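Local coordinates for protein prophenoloxidase b (PDB 3WKY) that is a copper-containing proenzyme of crustacean haemolymph that, once activated, probably oxidises monophenols and o-diphenols at a type 3 dicopper centre, at residues W189-W200 and V384-F394. Residues are numbered along the deposited sequence; the frame is centred on the assembly and turned at random.
Sequences WREDMNLNSFHW and VETAVRDPVFF. With CUO (Cu2-o2 cluster), chain J.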
loop_
_atom_site.group_PDB
_atom_site.type_symbol
_atom_site.label_atom_id
_atom_site.label_comp_id
_atom_site.label_asym_id
_atom_site.label_seq_id
_atom_site.Cartn_x
_atom_site.Cartn_y
_atom_site.Cartn_z
ATOM N N TRP A 189 6.825 36.268 -2.208
ATOM C CA TRP A 189 8.254 36.242 -2.485
ATOM C C TRP A 189 8.520 35.401 -3.729
ATOM O O TRP A 189 9.212 35.848 -4.646
ATOM C CB TRP A 189 8.987 35.693 -1.258
ATOM C CG TRP A 189 10.476 35.991 -1.126
ATOM C CD1 TRP A 189 11.048 37.075 -0.506
ATOM C CD2 TRP A 189 11.566 35.157 -1.558
ATOM N NE1 TRP A 189 12.427 36.970 -0.541
ATOM C CE2 TRP A 189 12.770 35.807 -1.187
ATOM C CE3 TRP A 189 11.643 33.923 -2.225
ATOM C CZ2 TRP A 189 14.035 35.268 -1.469
ATOM C CZ3 TRP A 189 12.891 33.392 -2.508
ATOM C CH2 TRP A 189 14.071 34.054 -2.115
ATOM N N ARG A 190 7.949 34.194 -3.787
ATOM C CA ARG A 190 8.130 33.343 -4.959
ATOM C C ARG A 190 7.593 34.002 -6.239
ATOM O O ARG A 190 8.147 33.816 -7.324
ATOM C CB ARG A 190 7.435 31.978 -4.759
ATOM C CG ARG A 190 8.075 31.078 -3.689
ATOM C CD ARG A 190 7.603 29.618 -3.894
ATOM N NE ARG A 190 6.140 29.611 -3.897
ATOM C CZ ARG A 190 5.390 29.339 -2.829
ATOM N NH1 ARG A 190 5.948 28.952 -1.685
ATOM N NH2 ARG A 190 4.069 29.415 -2.917
ATOM N N GLU A 191 6.517 34.770 -6.110
ATOM C CA GLU A 191 5.874 35.375 -7.274
ATOM C C GLU A 191 6.369 36.798 -7.557
ATOM O O GLU A 191 5.942 37.422 -8.523
ATOM C CB GLU A 191 4.352 35.330 -7.110
ATOM C CG GLU A 191 3.810 33.876 -7.139
ATOM C CD GLU A 191 2.336 33.752 -6.779
ATOM O OE1 GLU A 191 1.664 34.789 -6.579
ATOM O OE2 GLU A 191 1.839 32.601 -6.704
ATOM N N ASP A 192 7.294 37.283 -6.732
ATOM C CA ASP A 192 7.859 38.629 -6.911
ATOM C C ASP A 192 8.345 38.796 -8.348
ATOM O O ASP A 192 9.158 38.008 -8.834
ATOM C CB ASP A 192 9.014 38.853 -5.929
ATOM C CG ASP A 192 9.621 40.253 -6.039
ATOM O OD1 ASP A 192 10.261 40.553 -7.068
ATOM O OD2 ASP A 192 9.477 41.046 -5.089
ATOM N N MET A 193 7.820 39.795 -9.053
ATOM C CA MET A 193 8.124 39.904 -10.482
ATOM C C MET A 193 9.601 40.174 -10.759
ATOM O O MET A 193 10.139 39.726 -11.777
ATOM C CB MET A 193 7.215 40.937 -11.168
ATOM C CG MET A 193 7.412 42.371 -10.717
ATOM S SD MET A 193 6.245 43.441 -11.608
ATOM C CE MET A 193 4.677 42.666 -11.176
ATOM N N ASN A 194 10.269 40.880 -9.851
ATOM C CA ASN A 194 11.692 41.138 -10.020
ATOM C C ASN A 194 12.533 39.878 -9.811
ATOM O O ASN A 194 13.549 39.673 -10.480
ATOM C CB ASN A 194 12.151 42.238 -9.065
ATOM C CG ASN A 194 11.513 43.582 -9.374
ATOM O OD1 ASN A 194 11.397 43.975 -10.532
ATOM N ND2 ASN A 194 11.084 44.287 -8.332
ATOM N N LEU A 195 12.112 39.030 -8.881
ATOM C CA LEU A 195 12.834 37.782 -8.647
ATOM C C LEU A 195 12.700 36.839 -9.833
ATOM O O LEU A 195 13.678 36.210 -10.262
ATOM C CB LEU A 195 12.327 37.102 -7.377
ATOM C CG LEU A 195 13.123 35.861 -6.966
ATOM C CD1 LEU A 195 14.571 36.227 -6.636
ATOM C CD2 LEU A 195 12.461 35.198 -5.764
ATOM N N ASN A 196 11.480 36.723 -10.353
ATOM C CA ASN A 196 11.255 35.914 -11.540
ATOM C C ASN A 196 12.005 36.451 -12.762
ATOM O O ASN A 196 12.534 35.673 -13.550
ATOM C CB ASN A 196 9.755 35.762 -11.821
ATOM C CG ASN A 196 9.102 34.753 -10.903
ATOM O OD1 ASN A 196 9.027 33.562 -11.231
ATOM N ND2 ASN A 196 8.634 35.213 -9.741
ATOM N N SER A 197 12.068 37.773 -12.900
ATOM C CA SER A 197 12.849 38.383 -13.985
ATOM C C SER A 197 14.346 38.144 -13.826
ATOM O O SER A 197 15.045 37.908 -14.809
ATOM C CB SER A 197 12.567 39.887 -14.070
ATOM O OG SER A 197 11.214 40.102 -14.428
ATOM N N PHE A 198 14.833 38.219 -12.591
ATOM C CA PHE A 198 16.233 37.907 -12.304
ATOM C C PHE A 198 16.557 36.481 -12.754
ATOM O O PHE A 198 17.602 36.212 -13.344
ATOM C CB PHE A 198 16.525 38.089 -10.815
ATOM C CG PHE A 198 17.771 37.386 -10.349
ATOM C CD1 PHE A 198 19.028 37.849 -10.726
ATOM C CD2 PHE A 198 17.684 36.265 -9.530
ATOM C CE1 PHE A 198 20.179 37.204 -10.300
ATOM C CE2 PHE A 198 18.835 35.613 -9.089
ATOM C CZ PHE A 198 20.081 36.082 -9.473
ATOM N N HIS A 199 15.645 35.555 -12.480
ATOM C CA HIS A 199 15.859 34.185 -12.892
ATOM C C HIS A 199 15.981 34.052 -14.425
ATOM O O HIS A 199 16.845 33.339 -14.938
ATOM C CB HIS A 199 14.717 33.322 -12.354
ATOM C CG HIS A 199 15.018 31.872 -12.373
ATOM N ND1 HIS A 199 14.337 30.979 -13.169
ATOM C CD2 HIS A 199 15.940 31.148 -11.695
ATOM C CE1 HIS A 199 14.824 29.770 -12.985
ATOM N NE2 HIS A 199 15.782 29.847 -12.082
ATOM N N TRP A 200 15.108 34.736 -15.154
ATOM C CA TRP A 200 15.211 34.822 -16.615
ATOM C C TRP A 200 16.582 35.386 -17.031
ATOM O O TRP A 200 17.293 34.794 -17.854
ATOM C CB TRP A 200 14.058 35.694 -17.116
ATOM C CG TRP A 200 14.105 36.280 -18.522
ATOM C CD1 TRP A 200 14.717 37.452 -18.909
ATOM C CD2 TRP A 200 13.404 35.797 -19.685
ATOM N NE1 TRP A 200 14.475 37.695 -20.247
ATOM C CE2 TRP A 200 13.666 36.701 -20.742
ATOM C CE3 TRP A 200 12.586 34.685 -19.935
ATOM C CZ2 TRP A 200 13.157 36.515 -22.031
ATOM C CZ3 TRP A 200 12.074 34.499 -21.230
ATOM C CH2 TRP A 200 12.364 35.414 -22.257
ATOM N N VAL A 384 11.864 29.718 -17.510
ATOM C CA VAL A 384 12.712 30.383 -16.514
ATOM C C VAL A 384 12.089 31.621 -15.905
ATOM O O VAL A 384 12.412 31.986 -14.774
ATOM C CB VAL A 384 14.142 30.717 -17.044
ATOM C CG1 VAL A 384 14.956 29.441 -17.222
ATOM C CG2 VAL A 384 14.072 31.486 -18.358
ATOM N N GLU A 385 11.214 32.288 -16.646
ATOM C CA GLU A 385 10.626 33.512 -16.117
ATOM C C GLU A 385 9.444 33.240 -15.194
ATOM O O GLU A 385 8.937 34.167 -14.558
ATOM C CB GLU A 385 10.249 34.494 -17.244
ATOM C CG GLU A 385 9.038 34.092 -18.096
ATOM C CD GLU A 385 9.329 33.028 -19.145
ATOM O OE1 GLU A 385 10.394 32.364 -19.115
ATOM O OE2 GLU A 385 8.469 32.846 -20.028
ATOM N N THR A 386 9.019 31.975 -15.095
ATOM C CA THR A 386 7.881 31.629 -14.232
ATOM C C THR A 386 8.142 30.543 -13.167
ATOM O O THR A 386 7.349 30.396 -12.240
ATOM C CB THR A 386 6.661 31.144 -15.065
ATOM O OG1 THR A 386 7.053 30.037 -15.887
ATOM C CG2 THR A 386 6.091 32.277 -15.942
ATOM N N ALA A 387 9.222 29.777 -13.309
ATOM C CA ALA A 387 9.415 28.576 -12.478
ATOM C C ALA A 387 9.526 28.861 -10.984
ATOM O O ALA A 387 9.026 28.091 -10.161
ATOM C CB ALA A 387 10.619 27.763 -12.958
ATOM N N VAL A 388 10.160 29.981 -10.626
ATOM C CA VAL A 388 10.348 30.339 -9.212
ATOM C C VAL A 388 9.017 30.508 -8.448
ATOM O O VAL A 388 8.961 30.301 -7.234
ATOM C CB VAL A 388 11.256 31.589 -9.092
ATOM C CG1 VAL A 388 11.345 32.105 -7.645
ATOM C CG2 VAL A 388 12.651 31.251 -9.612
ATOM N N ARG A 389 7.943 30.846 -9.159
ATOM C CA ARG A 389 6.610 30.957 -8.556
ATOM C C ARG A 389 6.163 29.685 -7.826
ATOM O O ARG A 389 5.456 29.758 -6.821
ATOM C CB ARG A 389 5.552 31.269 -9.631
ATOM C CG ARG A 389 5.720 32.632 -10.339
ATOM C CD ARG A 389 4.679 32.788 -11.461
ATOM N NE ARG A 389 3.296 32.741 -10.976
ATOM C CZ ARG A 389 2.555 33.814 -10.695
ATOM N NH1 ARG A 389 3.062 35.040 -10.820
ATOM N NH2 ARG A 389 1.306 33.665 -10.281
ATOM N N ASP A 390 6.554 28.528 -8.356
ATOM C CA ASP A 390 6.019 27.236 -7.899
ATOM C C ASP A 390 6.769 26.784 -6.655
ATOM O O ASP A 390 7.999 26.755 -6.660
ATOM C CB ASP A 390 6.199 26.206 -9.030
ATOM C CG ASP A 390 5.371 24.941 -8.841
ATOM O OD1 ASP A 390 5.231 24.459 -7.693
ATOM O OD2 ASP A 390 4.887 24.396 -9.865
ATOM N N PRO A 391 6.046 26.440 -5.564
ATOM C CA PRO A 391 6.782 25.940 -4.390
ATOM C C PRO A 391 7.698 24.756 -4.711
ATOM O O PRO A 391 8.735 24.586 -4.060
ATOM C CB PRO A 391 5.668 25.531 -3.406
ATOM C CG PRO A 391 4.400 25.390 -4.289
ATOM C CD PRO A 391 4.587 26.470 -5.333
ATOM N N VAL A 392 7.335 23.948 -5.705
ATOM C CA VAL A 392 8.174 22.802 -6.026
ATOM C C VAL A 392 9.515 23.216 -6.632
ATOM O O VAL A 392 10.465 22.433 -6.623
ATOM C CB VAL A 392 7.457 21.767 -6.925
ATOM C CG1 VAL A 392 7.591 22.131 -8.419
ATOM C CG2 VAL A 392 8.027 20.381 -6.674
ATOM N N PHE A 393 9.602 24.440 -7.153
ATOM C CA PHE A 393 10.903 24.953 -7.602
ATOM C C PHE A 393 11.942 24.802 -6.498
ATOM O O PHE A 393 13.099 24.383 -6.733
ATOM C CB PHE A 393 10.804 26.433 -7.984
ATOM C CG PHE A 393 12.125 27.026 -8.406
ATOM C CD1 PHE A 393 12.539 26.948 -9.728
ATOM C CD2 PHE A 393 12.967 27.623 -7.466
ATOM C CE1 PHE A 393 13.775 27.479 -10.117
ATOM C CE2 PHE A 393 14.207 28.157 -7.836
ATOM C CZ PHE A 393 14.614 28.080 -9.169
ATOM N N PHE A 394 11.542 25.165 -5.290
ATOM C CA PHE A 394 12.496 25.185 -4.192
ATOM C C PHE A 394 12.737 23.794 -3.616
ATOM O O PHE A 394 13.804 23.518 -3.083
ATOM C CB PHE A 394 12.083 26.216 -3.145
ATOM C CG PHE A 394 12.199 27.626 -3.647
ATOM C CD1 PHE A 394 13.393 28.332 -3.501
ATOM C CD2 PHE A 394 11.135 28.230 -4.313
ATOM C CE1 PHE A 394 13.519 29.631 -4.003
ATOM C CE2 PHE A 394 11.247 29.520 -4.815
ATOM C CZ PHE A 394 12.441 30.229 -4.646
HETATM CU CU1 CUO J . 17.398 28.388 -12.312
HETATM CU CU2 CUO J . 16.221 24.995 -12.044
HETATM O O1 CUO J . 17.208 26.487 -12.898
HETATM O O2 CUO J . 15.651 27.009 -12.659
HETATM O O HOH W 1 3.643 31.087 -5.352
HETATM O O HOH W 2 5.649 36.217 -11.074
HETATM O O HOH W 3 11.208 32.203 -12.334
#
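His199 ND1 donates a nearly straight hydrogen bond (2.7 Å, 167°) to Val384 O, meeting it in the carbonyl plane on a lone pair. This bond and copper CU1 of the Cu2-O2 cluster, bound by His199 NE2 at 2.2 Å, hold the imidazole's rotation. Arg190 NE donates to Arg389 O (3.0 Å), from above the carbonyl plane. A water joins Arg190 NH2, Glu191 OE2 and that same oxygen; Tyr233 and Glu183 O take further guanidinium N-H groups. A lysine in place of Arg190 would probably leave some of these acceptors without a donor and Pro391, now under one guanidinium face, less well covered. Glu191 and Arg389 stack their flat groups nearly parallel in a long salt bridge by charge alone; Glu191 OE2 also hydrogen-bonds to Tyr259 OH.

His199 belongs to the type 3 copper site of the hemocyanin fold, where His203 and His226 complete that copper's histidine set.

Val388 CG2 sits over one imidazole face in a CH-pi contact, 3.9 Å from the centroid. Phe393 makes an offset edge-to-face pair with His199, its edge toward the imidazole face, planes at 89°, and Phe393 CE1 lies 3.2 Å from cluster O2. With CG anti to the backbone N (chi1 -160°), Trp189 presents CZ3 to Phe394 CZ at 3.8 Å.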